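DUF7790 domain-containing protein (Leptospira interrogans serogroup Icterohaemorrhagiae serovar copenhageni, PDB 6ULO) is of unknown function but probably membrane-anchored, with a soluble domain related to the Rossmann-like folds. Local coordinates at residues I104-K109 with R118-E123; K109-E114 with Y181-A186; R253-R258 with Q301-G306. One frame throughout, in Å; residues are numbered along the deposited sequence. Where two conformers were deposited one is given.

Contact 1: I104-K109 with R118-E123; sequences ILFLQK and RLWGKE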
ATOM      1  N   ILE A 104      10.469   6.914   3.452  1.00  9.61           N
ATOM      2  CA  ILE A 104      11.079   7.274   2.178  1.00 10.02           C
ATOM      3  C   ILE A 104      12.415   7.980   2.386  1.00 10.65           C
ATOM      4  O   ILE A 104      13.393   7.715   1.674  1.00 11.11           O
ATOM      5  CB  ILE A 104      10.077   8.121   1.364  1.00 11.71           C
ATOM      6  CG1 ILE A 104       8.886   7.242   0.973  1.00 12.43           C
ATOM      7  CG2 ILE A 104      10.748   8.780   0.148  1.00 12.94           C
ATOM      8  CD1 ILE A 104       7.644   8.018   0.569  1.00 14.13           C
ATOM      9  N   LEU A 105      12.477   8.900   3.349  1.00 11.21           N
ATOM     10  CA  LEU A 105      13.742   9.561   3.666  1.00 11.04           C
ATOM     11  C   LEU A 105      14.788   8.537   4.078  1.00 10.98           C
ATOM     12  O   LEU A 105      15.943   8.586   3.620  1.00 12.39           O
ATOM     13  CB  LEU A 105      13.493  10.565   4.781  1.00 12.52           C
ATOM     14  CG  LEU A 105      14.711  11.262   5.379  1.00 13.34           C
ATOM     15  CD1 LEU A 105      15.473  12.125   4.362  1.00 15.41           C
ATOM     16  CD2 LEU A 105      14.256  12.114   6.602  1.00 15.29           C
ATOM     17  N   PHE A 106      14.391   7.568   4.925  1.00 10.58           N
ATOM     18  CA  PHE A 106      15.361   6.550   5.354  1.00 11.07           C
ATOM     19  C   PHE A 106      15.820   5.693   4.179  1.00 10.99           C
ATOM     20  O   PHE A 106      17.007   5.379   4.071  1.00 11.27           O
ATOM     21  CB  PHE A 106      14.785   5.657   6.439  1.00 11.84           C
ATOM     22  CG  PHE A 106      14.532   6.318   7.765  1.00 11.26           C
ATOM     23  CD1 PHE A 106      14.970   7.605   8.056  1.00 11.91           C
ATOM     24  CD2 PHE A 106      13.844   5.597   8.758  1.00 12.01           C
ATOM     25  CE1 PHE A 106      14.729   8.159   9.299  1.00 11.92           C
ATOM     26  CE2 PHE A 106      13.600   6.137  10.003  1.00 12.77           C
ATOM     27  CZ  PHE A 106      14.062   7.432  10.283  1.00 12.80           C
ATOM     28  N   LEU A 107      14.916   5.337   3.269  1.00 11.51           N
ATOM     29  CA  LEU A 107      15.313   4.590   2.075  1.00 11.14           C
ATOM     30  C   LEU A 107      16.328   5.369   1.255  1.00 11.20           C
ATOM     31  O   LEU A 107      17.338   4.814   0.812  1.00 12.26           O
ATOM     32  CB  LEU A 107      14.092   4.282   1.194  1.00 11.25           C
ATOM     33  CG  LEU A 107      13.150   3.208   1.748  1.00 11.25           C
ATOM     34  CD1 LEU A 107      11.813   3.273   0.986  1.00 12.29           C
ATOM     35  CD2 LEU A 107      13.798   1.818   1.608  1.00 11.92           C
ATOM     36  N   GLN A 108      16.056   6.661   1.021  1.00 11.44           N
ATOM     37  CA  GLN A 108      16.987   7.484   0.251  1.00 11.84           C
ATOM     38  C   GLN A 108      18.392   7.460   0.834  1.00 11.80           C
ATOM     39  O   GLN A 108      19.369   7.420   0.087  1.00 13.18           O
ATOM     40  CB  GLN A 108      16.480   8.924   0.171  1.00 13.31           C
ATOM     41  CG  GLN A 108      15.221   9.039  -0.707  1.00 12.83           C
ATOM     42  CD  GLN A 108      14.558  10.374  -0.600  1.00 13.80           C
ATOM     43  OE1 GLN A 108      14.768  11.103   0.373  1.00 15.93           O
ATOM     44  NE2 GLN A 108      13.741  10.701  -1.593  1.00 14.94           N
ATOM     45  N   LYS A 109      18.511   7.472   2.159  1.00 12.62           N
ATOM     46  CA  LYS A 109      19.804   7.587   2.801  1.00 14.41           C
ATOM     47  C   LYS A 109      20.447   6.248   3.111  1.00 14.61           C
ATOM     48  O   LYS A 109      21.610   6.220   3.491  1.00 18.04           O
ATOM     49  CB  LYS A 109      19.659   8.399   4.090  1.00 15.46           C
ATOM     50  CG  LYS A 109      19.213   9.837   3.843  1.00 19.11           C
ATOM     51  CD  LYS A 109      20.173  10.583   2.961  1.00 22.27           C
ATOM     52  CE  LYS A 109      19.738  12.033   2.871  1.00 25.59           C
ATOM     53  NZ  LYS A 109      20.691  12.835   2.095  1.00 27.46           N
ATOM     54  N   ARG A 118      18.167  -0.567  10.383  1.00 13.14           N
ATOM     55  CA  ARG A 118      18.859   0.029  11.516  0.56 14.23           C
ATOM     56  C   ARG A 118      18.304   1.412  11.870  1.00 13.97           C
ATOM     57  O   ARG A 118      18.137   1.725  13.051  1.00 14.31           O
ATOM     58  CB  ARG A 118      20.347   0.098  11.198  0.56 16.05           C
ATOM     59  CG  ARG A 118      21.200   0.503  12.375  0.56 18.04           C
ATOM     60  CD  ARG A 118      22.676   0.495  11.995  0.56 21.20           C
ATOM     61  NE  ARG A 118      22.896   1.099  10.690  0.56 24.80           N
ATOM     62  CZ  ARG A 118      23.028   2.407  10.482  0.56 25.60           C
ATOM     63  NH1 ARG A 118      22.926   3.257  11.499  0.56 26.09           N
ATOM     64  NH2 ARG A 118      23.244   2.860   9.252  0.56 26.44           N
ATOM     65  N   LEU A 119      18.034   2.267  10.868  1.00 13.46           N
ATOM     66  CA  LEU A 119      17.512   3.605  11.172  1.00 13.14           C
ATOM     67  C   LEU A 119      16.173   3.531  11.888  1.00 12.27           C
ATOM     68  O   LEU A 119      15.909   4.329  12.789  1.00 12.98           O
ATOM     69  CB  LEU A 119      17.354   4.469   9.917  1.00 13.73           C
ATOM     70  CG  LEU A 119      18.659   4.984   9.314  1.00 13.44           C
ATOM     71  CD1 LEU A 119      18.286   5.822   8.091  1.00 14.51           C
ATOM     72  CD2 LEU A 119      19.522   5.810  10.317  1.00 14.79           C
ATOM     73  N   TRP A 120      15.301   2.593  11.493  1.00 11.78           N
ATOM     74  CA  TRP A 120      14.040   2.436  12.214  1.00 12.28           C
ATOM     75  C   TRP A 120      14.223   1.745  13.556  1.00 12.49           C
ATOM     76  O   TRP A 120      13.330   1.836  14.411  1.00 13.39           O
ATOM     77  CB  TRP A 120      13.031   1.639  11.377  1.00 11.37           C
ATOM     78  CG  TRP A 120      12.106   2.496  10.527  1.00 11.27           C
ATOM     79  CD1 TRP A 120      11.929   2.450   9.162  1.00 11.34           C
ATOM     80  CD2 TRP A 120      11.186   3.483  11.014  1.00 11.74           C
ATOM     81  NE1 TRP A 120      10.951   3.353   8.783  1.00 12.00           N
ATOM     82  CE2 TRP A 120      10.494   4.002   9.896  1.00 11.37           C
ATOM     83  CE3 TRP A 120      10.882   3.971  12.286  1.00 12.20           C
ATOM     84  CZ2 TRP A 120       9.511   4.987  10.013  1.00 12.49           C
ATOM     85  CZ3 TRP A 120       9.905   4.962  12.403  1.00 12.71           C
ATOM     86  CH2 TRP A 120       9.236   5.455  11.272  1.00 12.98           C
ATOM     87  N   GLY A 121      15.390   1.127  13.781  1.00 12.71           N
ATOM     88  CA  GLY A 121      15.637   0.324  14.954  1.00 13.89           C
ATOM     89  C   GLY A 121      16.241   1.105  16.086  1.00 15.13           C
ATOM     90  O   GLY A 121      16.647   2.254  15.955  1.00 15.35           O
ATOM     91  N   LYS A 122      16.333   0.436  17.237  1.00 16.27           N
ATOM     92  CA  LYS A 122      16.930   1.070  18.407  1.00 18.71           C
ATOM     93  C   LYS A 122      18.371   1.504  18.136  1.00 18.80           C
ATOM     94  O   LYS A 122      18.800   2.589  18.567  1.00 19.50           O
ATOM     95  CB  LYS A 122      16.877   0.082  19.568  1.00 20.64           C
ATOM     96  N   GLU A 123      19.127   0.675  17.410  1.00 18.58           N
ATOM     97  CA  GLU A 123      20.533   0.973  17.139  1.00 19.78           C
ATOM     98  C   GLU A 123      20.711   2.283  16.390  1.00 18.69           C
ATOM     99  O   GLU A 123      21.627   3.062  16.689  1.00 19.24           O
ATOM    100  CB  GLU A 123      21.179  -0.166  16.341  1.00 22.84           C
ATOM    101  CG  GLU A 123      22.590   0.170  15.832  1.00 25.69           C
ATOM    102  CD  GLU A 123      23.193  -0.913  14.955  1.00 28.83           C
ATOM    103  OE1 GLU A 123      22.451  -1.817  14.503  1.00 28.82           O
ATOM    104  OE2 GLU A 123      24.419  -0.836  14.700  1.00 30.60           O
TER
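Leu119 leans over one face of the Phe106 ring. Its CB sits 4.0 Å from the ring centroid, 16° off the normal, which makes a CH-pi contact, and its CD1 touches Phe106 CD1 at 3.8 Å. With CG of Leu119 anti to the carbonyl carbon (chi1 -73°), the branch is sent along the phenyl ring toward its attachment point. Leu119 O finds a donor in Tyr146 OH, and Phe106 also touches Ala128 of helix 125-135. Next comes Trp120, whose indole takes the Phe106 ring in a T-shaped stack. Phenyl edge meets indole face: the centroid of the Phe106 ring lies 4.8 Å from that of the five-membered ring, with the planes 72° apart. Phe106 CE2 stands over the middle of the indole, 3.7 Å from Trp120 CD2. Thr103 OG1, one turn back on the first helix, bonds Trp120 NE1 and so fixes the rotation of the indole, while Tyr146 of helix 139-166 adds a third ring, nearly parallel to it. Trp120 O is taken by Arg154. The helix ends at Gly121, which leaves helical backbone angles although its N still bonds Arg118 O at 2.9 Å. Consecutive helices 94-109 and 113-120, joined by the short turn 110-112, thus pack through a T-shaped aromatic pair inside the all-helical region between strands 86-91 and 191-195 of the mixed sheet.

Contact 2: K109-E114 with Y181-A186; sequences KSEKKE and YIRKLA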
ATOM      1  N   LYS A 109      18.511   7.472   2.159  1.00 12.62           N
ATOM      2  CA  LYS A 109      19.804   7.587   2.801  1.00 14.41           C
ATOM      3  C   LYS A 109      20.447   6.248   3.111  1.00 14.61           C
ATOM      4  O   LYS A 109      21.610   6.220   3.491  1.00 18.04           O
ATOM      5  CB  LYS A 109      19.659   8.399   4.090  1.00 15.46           C
ATOM      6  CG  LYS A 109      19.213   9.837   3.843  1.00 19.11           C
ATOM      7  CD  LYS A 109      20.173  10.583   2.961  1.00 22.27           C
ATOM      8  CE  LYS A 109      19.738  12.033   2.871  1.00 25.59           C
ATOM      9  NZ  LYS A 109      20.691  12.835   2.095  1.00 27.46           N
ATOM     10  N   SER A 110      19.742   5.129   2.964  1.00 12.89           N
ATOM     11  CA  SER A 110      20.204   3.817   3.437  1.00 12.41           C
ATOM     12  C   SER A 110      20.656   2.980   2.242  1.00 12.62           C
ATOM     13  O   SER A 110      19.823   2.436   1.506  1.00 13.25           O
ATOM     14  CB  SER A 110      19.076   3.123   4.208  1.00 12.72           C
ATOM     15  OG  SER A 110      18.815   3.789   5.430  1.00 14.20           O
ATOM     16  N   GLU A 111      21.975   2.824   2.083  1.00 13.82           N
ATOM     17  CA  GLU A 111      22.478   2.175   0.877  1.00 15.60           C
ATOM     18  C   GLU A 111      22.120   0.696   0.825  1.00 15.50           C
ATOM     19  O   GLU A 111      21.953   0.147  -0.266  1.00 17.78           O
ATOM     20  CB  GLU A 111      23.982   2.388   0.745  1.00 18.51           C
ATOM     21  CG  GLU A 111      24.340   3.892   0.588  1.00 23.02           C
ATOM     22  CD  GLU A 111      25.809   4.181   0.352  1.00 28.01           C
ATOM     23  OE1 GLU A 111      26.637   3.263   0.494  1.00 29.91           O
ATOM     24  OE2 GLU A 111      26.139   5.349   0.044  1.00 30.57           O
ATOM     25  N   LYS A 112      21.965   0.046   1.978  1.00 14.92           N
ATOM     26  CA  LYS A 112      21.658  -1.375   2.033  1.00 15.39           C
ATOM     27  C   LYS A 112      20.460  -1.588   2.950  1.00 13.17           C
ATOM     28  O   LYS A 112      20.152  -0.758   3.812  1.00 12.54           O
ATOM     29  CB  LYS A 112      22.860  -2.171   2.566  1.00 17.64           C
ATOM     30  CG  LYS A 112      24.105  -2.025   1.727  1.00 21.90           C
ATOM     31  CD  LYS A 112      23.915  -2.726   0.385  1.00 26.36           C
ATOM     32  CE  LYS A 112      25.129  -2.604  -0.526  1.00 30.11           C
ATOM     33  NZ  LYS A 112      24.743  -2.948  -1.923  1.00 32.88           N
ATOM     34  N   LYS A 113      19.802  -2.739   2.767  1.00 13.49           N
ATOM     35  CA  LYS A 113      18.603  -3.027   3.544  1.00 12.86           C
ATOM     36  C   LYS A 113      18.878  -3.015   5.039  1.00 12.48           C
ATOM     37  O   LYS A 113      18.035  -2.559   5.821  1.00 13.02           O
ATOM     38  CB  LYS A 113      18.005  -4.363   3.106  1.00 13.17           C
ATOM     39  CG  LYS A 113      18.866  -5.612   3.386  1.00 13.29           C
ATOM     40  CD  LYS A 113      18.346  -6.797   2.567  1.00 14.06           C
ATOM     41  CE  LYS A 113      18.965  -8.150   2.982  1.00 14.82           C
ATOM     42  NZ  LYS A 113      20.450  -8.178   2.820  1.00 15.91           N
ATOM     43  N   GLU A 114      20.074  -3.449   5.452  1.00 12.54           N
ATOM     44  CA  GLU A 114      20.392  -3.432   6.872  1.00 14.13           C
ATOM     45  C   GLU A 114      20.443  -2.012   7.418  1.00 13.23           C
ATOM     46  O   GLU A 114      20.130  -1.794   8.597  1.00 14.46           O
ATOM     47  CB  GLU A 114      21.753  -4.072   7.067  1.00 15.93           C
ATOM     48  CG  GLU A 114      21.743  -5.553   6.863  1.00 16.68           C
ATOM     49  CD  GLU A 114      21.811  -5.987   5.397  1.00 16.15           C
ATOM     50  OE1 GLU A 114      22.205  -5.179   4.520  1.00 15.87           O
ATOM     51  OE2 GLU A 114      21.494  -7.170   5.113  1.00 17.22           O
ATOM     52  N   TYR A 181      15.392  -1.998  -5.636  1.00 11.55           N
ATOM     53  CA  TYR A 181      14.326  -1.524  -6.509  1.00 11.68           C
ATOM     54  C   TYR A 181      13.493  -0.457  -5.804  1.00 11.65           C
ATOM     55  O   TYR A 181      13.190   0.603  -6.377  1.00 12.74           O
ATOM     56  CB  TYR A 181      13.438  -2.713  -6.920  1.00 13.96           C
ATOM     57  CG  TYR A 181      12.374  -2.314  -7.918  1.00 15.71           C
ATOM     58  CD1 TYR A 181      12.649  -2.294  -9.285  1.00 18.24           C
ATOM     59  CD2 TYR A 181      11.122  -1.896  -7.508  1.00 14.61           C
ATOM     60  CE1 TYR A 181      11.690  -1.885 -10.206  1.00 19.76           C
ATOM     61  CE2 TYR A 181      10.177  -1.449  -8.427  1.00 16.03           C
ATOM     62  CZ  TYR A 181      10.468  -1.474  -9.756  1.00 18.68           C
ATOM     63  OH  TYR A 181       9.553  -1.049 -10.683  1.00 20.63           O
ATOM     64  N   ILE A 182      13.103  -0.721  -4.553  1.00 11.22           N
ATOM     65  CA  ILE A 182      12.333   0.254  -3.784  1.00 11.45           C
ATOM     66  C   ILE A 182      13.158   1.503  -3.507  1.00 10.82           C
ATOM     67  O   ILE A 182      12.659   2.637  -3.625  1.00 11.75           O
ATOM     68  CB  ILE A 182      11.808  -0.407  -2.486  1.00 11.61           C
ATOM     69  CG1 ILE A 182      10.734  -1.453  -2.837  1.00 12.19           C
ATOM     70  CG2 ILE A 182      11.283   0.624  -1.498  1.00 11.72           C
ATOM     71  CD1 ILE A 182       9.511  -0.893  -3.578  1.00 12.74           C
ATOM     72  N   ARG A 183      14.442   1.334  -3.167  1.00 11.25           N
ATOM     73  CA  ARG A 183      15.274   2.506  -2.910  1.00 10.97           C
ATOM     74  C   ARG A 183      15.414   3.369  -4.155  1.00 11.16           C
ATOM     75  O   ARG A 183      15.430   4.606  -4.060  1.00 11.47           O
ATOM     76  CB  ARG A 183      16.648   2.062  -2.418  1.00 11.98           C
ATOM     77  CG  ARG A 183      17.569   3.273  -2.181  1.00 12.48           C
ATOM     78  CD  ARG A 183      18.805   2.937  -1.394  1.00 12.46           C
ATOM     79  NE  ARG A 183      19.542   4.144  -1.006  1.00 12.00           N
ATOM     80  CZ  ARG A 183      20.723   4.484  -1.500  1.00 12.65           C
ATOM     81  NH1 ARG A 183      21.314   3.686  -2.395  1.00 14.25           N
ATOM     82  NH2 ARG A 183      21.314   5.592  -1.075  1.00 14.40           N
ATOM     83  N   LYS A 184      15.523   2.740  -5.323  1.00 11.66           N
ATOM     84  CA  LYS A 184      15.621   3.497  -6.564  1.00 11.19           C
ATOM     85  C   LYS A 184      14.385   4.369  -6.768  1.00 10.82           C
ATOM     86  O   LYS A 184      14.495   5.575  -7.045  1.00 11.79           O
ATOM     87  CB  LYS A 184      15.809   2.546  -7.738  1.00 12.58           C
ATOM     88  CG  LYS A 184      15.941   3.290  -9.066  1.00 15.46           C
ATOM     89  CD  LYS A 184      16.024   2.344 -10.226  1.00 17.94           C
ATOM     90  CE  LYS A 184      16.249   3.037 -11.541  1.00 24.03           C
ATOM     91  NZ  LYS A 184      15.818   2.156 -12.650  1.00 28.72           N
ATOM     92  N   LEU A 185      13.191   3.799  -6.575  1.00 11.03           N
ATOM     93  CA  LEU A 185      11.970   4.608  -6.637  1.00 11.19           C
ATOM     94  C   LEU A 185      12.004   5.740  -5.620  1.00 10.53           C
ATOM     95  O   LEU A 185      11.589   6.866  -5.926  1.00 11.34           O
ATOM     96  CB  LEU A 185      10.736   3.739  -6.414  1.00 11.84           C
ATOM     97  CG  LEU A 185      10.490   2.630  -7.435  1.00 13.26           C
ATOM     98  CD1 LEU A 185       9.175   1.883  -7.076  1.00 13.44           C
ATOM     99  CD2 LEU A 185      10.424   3.191  -8.872  1.00 14.07           C
ATOM    100  N   ALA A 186      12.470   5.460  -4.393  1.00 10.59           N
ATOM    101  CA  ALA A 186      12.500   6.495  -3.366  1.00 11.14           C
ATOM    102  C   ALA A 186      13.387   7.648  -3.797  1.00 10.72           C
ATOM    103  O   ALA A 186      13.000   8.813  -3.681  1.00 10.88           O
ATOM    104  CB  ALA A 186      12.949   5.924  -2.029  1.00 11.68           C
TER
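Arg183 lays the flat of its guanidinium against the chain at Ser110 and Glu111. Its CG is anti to the backbone N (chi1 178°) and the chain stays extended as far as NE, which carries the group straight out from helix 176-187; the turn about CD-NE, chi4 -111°, swings the plane so that one face meets the backbone. Glu111 CA sits over the middle of that face, 3.7 Å from Arg183 CZ. Glu111 itself runs extended beyond CG beside the arginine and in the same direction, with Glu111 CG 3.8 Å from Arg183 NH2. The carboxylate does not close an ion pair: Glu111 OE2 stays 5.0 Å from Arg183 NH2, so any attraction is probably diffuse. Ser110 O approaches Arg183 NE to 3.1 Å, but at an angle too poor for a hydrogen bond. NE gives its hydrogen to Leu107 O and NH2 binds Gln108 O, while Ser110 O accepts from Tyr179 OH. Ser110 OG turns back to Phe106 O. Arg183 of helix 176-187 thus bonds two carbonyls in the last turn of helix 94-109, where a helix runs out of its own N-H donors, and so ties that C-terminus to a second helix.

Contact 3: R253-R258 with Q301-G306; sequences RTISVR and QVMVEG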
ATOM      1  N   ARG A 253      -6.927  -7.179  -1.414  1.00 10.13           N
ATOM      2  CA  ARG A 253      -7.623  -6.883  -0.166  1.00 10.55           C
ATOM      3  C   ARG A 253      -7.477  -8.086   0.760  1.00 10.60           C
ATOM      4  O   ARG A 253      -7.062  -9.182   0.353  1.00 11.24           O
ATOM      5  CB  ARG A 253      -9.128  -6.596  -0.395  1.00 11.35           C
ATOM      6  CG  ARG A 253      -9.898  -7.804  -0.910  1.00 11.72           C
ATOM      7  CD  ARG A 253     -11.392  -7.613  -0.900  1.00 12.44           C
ATOM      8  NE  ARG A 253     -11.848  -6.546  -1.791  1.00 12.58           N
ATOM      9  CZ  ARG A 253     -12.184  -6.698  -3.069  1.00 12.68           C
ATOM     10  NH1 ARG A 253     -12.068  -7.873  -3.672  1.00 13.85           N
ATOM     11  NH2 ARG A 253     -12.641  -5.645  -3.767  1.00 12.76           N
ATOM     12  N   THR A 254      -7.862  -7.864   2.007  1.00 10.94           N
ATOM     13  CA  THR A 254      -8.039  -8.954   2.957  1.00 11.18           C
ATOM     14  C   THR A 254      -9.413  -8.824   3.600  1.00 11.83           C
ATOM     15  O   THR A 254     -10.039  -7.752   3.593  1.00 11.90           O
ATOM     16  CB  THR A 254      -6.976  -8.886   4.063  1.00 12.15           C
ATOM     17  OG1 THR A 254      -6.943  -7.568   4.632  1.00 12.67           O
ATOM     18  CG2 THR A 254      -5.629  -9.235   3.513  1.00 13.76           C
ATOM     19  N   ILE A 255      -9.891  -9.950   4.144  1.00 12.44           N
ATOM     20  CA  ILE A 255     -11.099  -9.976   4.960  1.00 12.99           C
ATOM     21  C   ILE A 255     -10.838 -10.797   6.214  1.00 12.94           C
ATOM     22  O   ILE A 255      -9.853 -11.529   6.328  1.00 13.54           O
ATOM     23  CB  ILE A 255     -12.354 -10.502   4.231  1.00 14.01           C
ATOM     24  CG1 ILE A 255     -12.159 -11.957   3.779  1.00 14.50           C
ATOM     25  CG2 ILE A 255     -12.816  -9.489   3.127  1.00 14.35           C
ATOM     26  CD1 ILE A 255     -13.511 -12.648   3.465  1.00 16.61           C
ATOM     27  N   SER A 256     -11.767 -10.665   7.164  1.00 13.19           N
ATOM     28  CA  SER A 256     -11.597 -11.346   8.443  1.00 14.28           C
ATOM     29  C   SER A 256     -12.900 -11.906   8.986  1.00 16.00           C
ATOM     30  O   SER A 256     -12.959 -12.236  10.171  1.00 20.39           O
ATOM     31  CB  SER A 256     -10.939 -10.390   9.456  1.00 15.79           C
ATOM     32  OG  SER A 256     -11.745  -9.242   9.691  1.00 16.40           O
ATOM     33  N   VAL A 257     -13.931 -12.003   8.160  1.00 15.63           N
ATOM     34  CA  VAL A 257     -15.238 -12.499   8.562  1.00 16.08           C
ATOM     35  C   VAL A 257     -15.556 -13.719   7.708  1.00 15.70           C
ATOM     36  O   VAL A 257     -14.925 -13.985   6.688  1.00 15.16           O
ATOM     37  CB  VAL A 257     -16.340 -11.423   8.409  1.00 18.64           C
ATOM     38  CG1 VAL A 257     -16.018 -10.213   9.244  1.00 19.62           C
ATOM     39  CG2 VAL A 257     -16.477 -11.029   6.966  1.00 18.59           C
ATOM     40  N   ARG A 258     -16.577 -14.463   8.143  1.00 15.37           N
ATOM     41  CA  ARG A 258     -17.027 -15.683   7.464  1.00 15.31           C
ATOM     42  C   ARG A 258     -15.862 -16.619   7.174  1.00 15.77           C
ATOM     43  O   ARG A 258     -15.661 -17.073   6.049  1.00 15.90           O
ATOM     44  CB  ARG A 258     -17.844 -15.382   6.202  1.00 15.13           C
ATOM     45  CG  ARG A 258     -19.206 -14.729   6.463  1.00 15.59           C
ATOM     46  CD  ARG A 258     -20.124 -15.628   7.308  1.00 15.28           C
ATOM     47  NE  ARG A 258     -20.342 -16.969   6.756  1.00 15.32           N
ATOM     48  CZ  ARG A 258     -21.284 -17.270   5.866  1.00 15.62           C
ATOM     49  NH1 ARG A 258     -22.050 -16.313   5.361  1.00 17.76           N
ATOM     50  NH2 ARG A 258     -21.442 -18.517   5.450  1.00 16.04           N
ATOM     51  N   GLN A 301     -19.735  -9.570   0.235  1.00 18.09           N
ATOM     52  CA  GLN A 301     -20.711 -10.046  -0.735  1.00 19.15           C
ATOM     53  C   GLN A 301     -20.087 -10.241  -2.115  1.00 18.66           C
ATOM     54  O   GLN A 301     -20.404 -11.201  -2.821  1.00 18.90           O
ATOM     55  CB  GLN A 301     -21.893  -9.081  -0.793  1.00 19.89           C
ATOM     56  CG  GLN A 301     -22.933  -9.492  -1.831  1.00 21.14           C
ATOM     57  CD  GLN A 301     -24.134  -8.567  -1.880  1.00 22.99           C
ATOM     58  OE1 GLN A 301     -24.221  -7.586  -1.140  1.00 23.41           O
ATOM     59  NE2 GLN A 301     -25.069  -8.875  -2.769  1.00 24.72           N
ATOM     60  N   VAL A 302     -19.193  -9.335  -2.524  1.00 17.07           N
ATOM     61  CA  VAL A 302     -18.438  -9.526  -3.765  1.00 17.07           C
ATOM     62  C   VAL A 302     -17.734 -10.882  -3.767  1.00 17.97           C
ATOM     63  O   VAL A 302     -17.738 -11.614  -4.768  1.00 18.14           O
ATOM     64  CB  VAL A 302     -17.447  -8.358  -3.943  1.00 16.89           C
ATOM     65  CG1 VAL A 302     -16.492  -8.605  -5.120  1.00 17.21           C
ATOM     66  CG2 VAL A 302     -18.213  -7.042  -4.132  1.00 17.47           C
ATOM     67  N   MET A 303     -17.109 -11.223  -2.645  1.00 16.98           N
ATOM     68  CA  MET A 303     -16.378 -12.490  -2.552  1.00 17.29           C
ATOM     69  C   MET A 303     -17.321 -13.699  -2.454  1.00 18.40           C
ATOM     70  O   MET A 303     -17.046 -14.728  -3.066  1.00 20.05           O
ATOM     71  CB  MET A 303     -15.423 -12.443  -1.363  1.00 16.83           C
ATOM     72  CG  MET A 303     -14.302 -11.439  -1.587  1.00 17.32           C
ATOM     73  SD  MET A 303     -13.221 -11.250  -0.158  1.00 15.54           S
ATOM     74  CE  MET A 303     -12.605 -12.939  -0.005  1.00 15.85           C
ATOM     75  N   VAL A 304     -18.423 -13.591  -1.697  1.00 19.27           N
ATOM     76  CA  VAL A 304     -19.386 -14.691  -1.591  1.00 21.56           C
ATOM     77  C   VAL A 304     -19.925 -15.049  -2.965  1.00 23.16           C
ATOM     78  O   VAL A 304     -20.019 -16.226  -3.327  1.00 25.10           O
ATOM     79  CB  VAL A 304     -20.524 -14.315  -0.626  1.00 22.30           C
ATOM     80  CG1 VAL A 304     -21.705 -15.306  -0.768  1.00 22.82           C
ATOM     81  CG2 VAL A 304     -20.024 -14.309   0.810  1.00 22.40           C
ATOM     82  N   GLU A 305     -20.299 -14.032  -3.750  1.00 23.55           N
ATOM     83  CA  GLU A 305     -20.958 -14.231  -5.035  1.00 24.60           C
ATOM     84  C   GLU A 305     -19.981 -14.395  -6.184  1.00 24.93           C
ATOM     85  O   GLU A 305     -20.332 -14.999  -7.203  1.00 26.81           O
ATOM     86  CB  GLU A 305     -21.859 -13.035  -5.343  1.00 25.57           C
ATOM     87  CG  GLU A 305     -23.012 -12.894  -4.370  1.00 27.54           C
ATOM     88  CD  GLU A 305     -24.002 -11.822  -4.772  1.00 29.74           C
ATOM     89  OE1 GLU A 305     -23.884 -11.255  -5.880  1.00 30.45           O
ATOM     90  OE2 GLU A 305     -24.895 -11.539  -3.952  1.00 31.62           O
ATOM     91  N   GLY A 306     -18.773 -13.863  -6.055  1.00 23.33           N
ATOM     92  CA  GLY A 306     -17.889 -13.836  -7.197  1.00 22.53           C
ATOM     93  C   GLY A 306     -16.572 -14.562  -7.033  1.00 21.89           C
ATOM     94  O   GLY A 306     -15.803 -14.657  -7.993  1.00 22.54           O
TER
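Arg253 carries the flat group nearest Met303, yet the thioether meets its stem and not its plane: Met303 SD lies 4.1 Å from Arg253 CD, the two side chains sliding past each other in opposite directions. The guanidinium itself is engaged elsewhere, NE in a salt bridge with Glu227, NH1 hydrogen-bonded to Gln281 and the cation set against Phe286 in a cation-pi contact. These partners hold its rotation, and the bend at chi3 (64°) turns the group off the line of the chain. A pair of flat groups lies along the helix itself, where the amide of Gln301 donates to the Glu305 carboxylate: Gln301 NE2 to Glu305 OE2 is 2.9 Å, nearly straight at 162°. Glu305 OE2 lies close to the amide plane, but the donor comes from above the carboxylate plane. Lys294 pairs with the other carboxylate oxygen.

The apolar heart of the contact is Ile255 against Met303, reaching toward each other tip to tip. Ile255 CD1 touches Met303 CE at 3.6 Å, and the CG2 branch of Ile255 takes Met303 SD at 3.7 Å, so the sulfur end is embraced by both branches. The bend at chi3 of Met303 (60°) folds the methyl back onto the isoleucine.

Helix 299-306 lies against a face of the mixed sheet. Met303 reaches past Cys279 on strand 277-282 to strand 249-255, also touches Thr316 and Val318 on strand 315-318, and meets Phe262 from a loop that Ile255 touches too.

How the contacts relate
Contacts 1 and 2 are neighbours, their centres about 10 Å apart. They share Lys109, both draw on helix 113-120, and direct bonds join them, Gln108 NE2 to Ala186 O for one. Contact 3 stands on the other side of the chain's centre, with its centre about 36 Å from that of contact 1 and about 35 Å from that of contact 2. Contacts 1 and 3 are buried: aromatic rings lock helix to helix in the first, whereas flexible thioether and branched aliphatic groups join helix to sheet in the third. Contact 2 is only partly buried, and there a charged side chain settles on backbone near the surface.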